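PDB 1WCX: uroporphyrinogen III Synthase, which probably catalyses the ring closure and D-ring inversion of hydroxymethylbilane to uroporphyrinogen III, the precursor of haem and other tetrapyrroles. Local coordinates for residues 194-199 / 226-231. The protein carries 3 engineered substitutions. Residues are numbered along the deposited sequence; the frame is centred on the assembly and turned at random.
Sequences QVEFLF and ADALRE
Val-195 meets Leu-229 with CG1 anti to its own backbone N (chi1 177°) and CG2 beside that nitrogen, which turns both methyls to the leucine. Leu-229 answers with CG anti to its carbonyl carbon (chi1 -78°), a setting that carries the branch over to the valine although the CB does not point directly there. The two side chains cross at about a right angle: CG1 of Val-195 lies 3.6 Å from CD2 of Leu-229, while CG2 of Val-195 rests 3.8 Å from the leucine CG. Beside this pair, CB of Val-195 packs 3.8 Å from CB of Ala-228. Each residue suits its place: the beta-branched valine has a short, broad surface close to its backbone, alanine lets the other helix come near, and the longer leucine reaches across from the flank.

Glu-196 borders the apolar patch. Its bent chain brings OE1 to 3.9 Å from CB of Ala-228, a plain contact. A gap of 4.3 Å separates OE1 of Glu-196 from OE2 of Glu-231, like-charged groups that come close without bonding. The other oxygen, OE2 of Glu-196, accepts a hydrogen bond from NE1 of Trp-232, whose ring also stacks with Phe-199; this bond and the nearby Lys-141 probably ease the repulsion.

No hydrogen bond joins the segments, so the contact rests on apolar packing. The axes of the two segments come within 9.3 Å, at an angle of 27°, roughly parallel, as expected of neighbouring helices that each follow a strand in a parallel alpha/beta domain. Helices 192-201 and 223-231 come after the adjacent strands 186-189 and 217-221 of the five-stranded parallel sheet; Phe-189 of the first strand touches both Val-195 and Leu-229, and helix 205-214 packs against Leu-198 and Phe-199.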
loop_
_atom_site.group_PDB
_atom_site.type_symbol
_atom_site.label_atom_id
_atom_site.label_comp_id
_atom_site.label_asym_id
_atom_site.label_seq_id
_atom_site.Cartn_x
_atom_site.Cartn_y
_atom_site.Cartn_z
ATOM N N GLN A 194 -0.288 0.943 6.282
ATOM C CA GLN A 194 -0.323 0.370 7.644
ATOM C C GLN A 194 0.095 1.503 8.646
ATOM O O GLN A 194 -0.446 1.547 9.775
ATOM C CB GLN A 194 0.649 -0.838 7.760
ATOM C CG GLN A 194 0.150 -1.976 6.892
ATOM C CD GLN A 194 1.216 -3.039 6.643
ATOM O OE1 GLN A 194 2.370 -2.872 7.023
ATOM N NE2 GLN A 194 0.823 -4.105 5.951
ATOM N N VAL A 195 1.019 2.374 8.224
ATOM C CA VAL A 195 1.420 3.456 9.088
ATOM C C VAL A 195 0.192 4.408 9.238
ATOM O O VAL A 195 -0.119 4.846 10.307
ATOM C CB VAL A 195 2.578 4.307 8.420
ATOM C CG1 VAL A 195 2.947 5.511 9.337
ATOM C CG2 VAL A 195 3.781 3.426 8.240
ATOM N N GLU A 196 -0.463 4.713 8.090
ATOM C CA GLU A 196 -1.590 5.613 8.126
ATOM C C GLU A 196 -2.738 4.978 8.980
ATOM O O GLU A 196 -3.372 5.706 9.789
ATOM C CB GLU A 196 -2.129 5.799 6.678
ATOM C CG GLU A 196 -1.060 6.209 5.679
ATOM C CD GLU A 196 -0.563 7.633 5.902
ATOM O OE1 GLU A 196 0.452 8.000 5.297
ATOM O OE2 GLU A 196 -1.163 8.376 6.696
ATOM N N PHE A 197 -2.996 3.729 8.800
ATOM C CA PHE A 197 -4.059 3.051 9.501
ATOM C C PHE A 197 -3.813 3.161 11.033
ATOM O O PHE A 197 -4.719 3.500 11.755
ATOM C CB PHE A 197 -4.120 1.551 9.118
ATOM C CG PHE A 197 -4.775 1.306 7.779
ATOM C CD1 PHE A 197 -4.493 0.089 7.097
ATOM C CD2 PHE A 197 -5.609 2.197 7.205
ATOM C CE1 PHE A 197 -5.085 -0.139 5.848
ATOM C CE2 PHE A 197 -6.217 2.006 5.976
ATOM C CZ PHE A 197 -5.942 0.783 5.308
ATOM N N LEU A 198 -2.593 2.899 11.438
ATOM C CA LEU A 198 -2.277 2.983 12.881
ATOM C C LEU A 198 -2.439 4.364 13.410
ATOM O O LEU A 198 -3.107 4.608 14.433
ATOM C CB LEU A 198 -0.823 2.482 13.122
ATOM C CG LEU A 198 -0.294 2.621 14.550
ATOM C CD1 LEU A 198 -1.176 1.845 15.535
ATOM C CD2 LEU A 198 1.133 2.123 14.621
ATOM N N PHE A 199 -1.824 5.383 12.730
ATOM C CA PHE A 199 -1.918 6.729 13.249
ATOM C C PHE A 199 -3.306 7.307 13.153
ATOM O O PHE A 199 -3.731 8.081 14.036
ATOM C CB PHE A 199 -0.899 7.641 12.585
ATOM C CG PHE A 199 0.466 7.596 13.315
ATOM C CD1 PHE A 199 1.410 6.715 12.957
ATOM C CD2 PHE A 199 0.673 8.431 14.444
ATOM C CE1 PHE A 199 2.623 6.595 13.685
ATOM C CE2 PHE A 199 1.863 8.346 15.150
ATOM C CZ PHE A 199 2.817 7.465 14.807
ATOM N N ALA A 226 8.647 4.233 4.752
ATOM C CA ALA A 226 9.489 5.089 5.617
ATOM C C ALA A 226 9.021 6.541 5.578
ATOM O O ALA A 226 8.945 7.242 6.634
ATOM C CB ALA A 226 10.925 4.997 5.121
ATOM N N ASP A 227 8.685 7.058 4.389
ATOM C CA ASP A 227 8.245 8.450 4.302
ATOM C C ASP A 227 6.855 8.623 4.958
ATOM O O ASP A 227 6.491 9.749 5.457
ATOM C CB ASP A 227 8.157 8.886 2.821
ATOM C CG ASP A 227 9.537 9.035 2.199
ATOM O OD1 ASP A 227 9.625 9.174 0.971
ATOM O OD2 ASP A 227 10.534 9.020 2.909
ATOM N N ALA A 228 6.060 7.527 5.005
ATOM C CA ALA A 228 4.780 7.627 5.665
ATOM C C ALA A 228 5.036 7.927 7.188
ATOM O O ALA A 228 4.365 8.750 7.794
ATOM C CB ALA A 228 4.011 6.336 5.501
ATOM N N LEU A 229 6.039 7.189 7.748
ATOM C CA LEU A 229 6.321 7.386 9.145
ATOM C C LEU A 229 6.842 8.812 9.371
ATOM O O LEU A 229 6.428 9.486 10.312
ATOM C CB LEU A 229 7.432 6.360 9.577
ATOM C CG LEU A 229 6.908 4.940 9.801
ATOM C CD1 LEU A 229 8.080 3.926 9.881
ATOM C CD2 LEU A 229 6.076 4.929 11.026
ATOM N N ARG A 230 7.707 9.298 8.494
ATOM C CA ARG A 230 8.191 10.623 8.638
ATOM C C ARG A 230 7.083 11.670 8.568
ATOM O O ARG A 230 7.130 12.654 9.298
ATOM C CB ARG A 230 9.285 10.946 7.565
ATOM C CG ARG A 230 10.297 9.824 7.423
ATOM C CD ARG A 230 11.687 10.270 7.249
ATOM N NE ARG A 230 11.822 11.313 6.295
ATOM C CZ ARG A 230 13.038 11.941 6.022
ATOM N NH1 ARG A 230 13.087 12.939 5.099
ATOM N NH2 ARG A 230 14.124 11.553 6.655
ATOM N N GLU A 231 6.087 11.457 7.716
ATOM C CA GLU A 231 4.963 12.362 7.615
ATOM C C GLU A 231 4.197 12.471 8.911
ATOM O O GLU A 231 3.557 13.466 9.186
ATOM C CB GLU A 231 3.933 11.894 6.571
ATOM C CG GLU A 231 4.392 12.019 5.112
ATOM C CD GLU A 231 3.186 11.838 4.164
ATOM O OE1 GLU A 231 2.291 12.733 4.156
ATOM O OE2 GLU A 231 3.111 10.795 3.461
#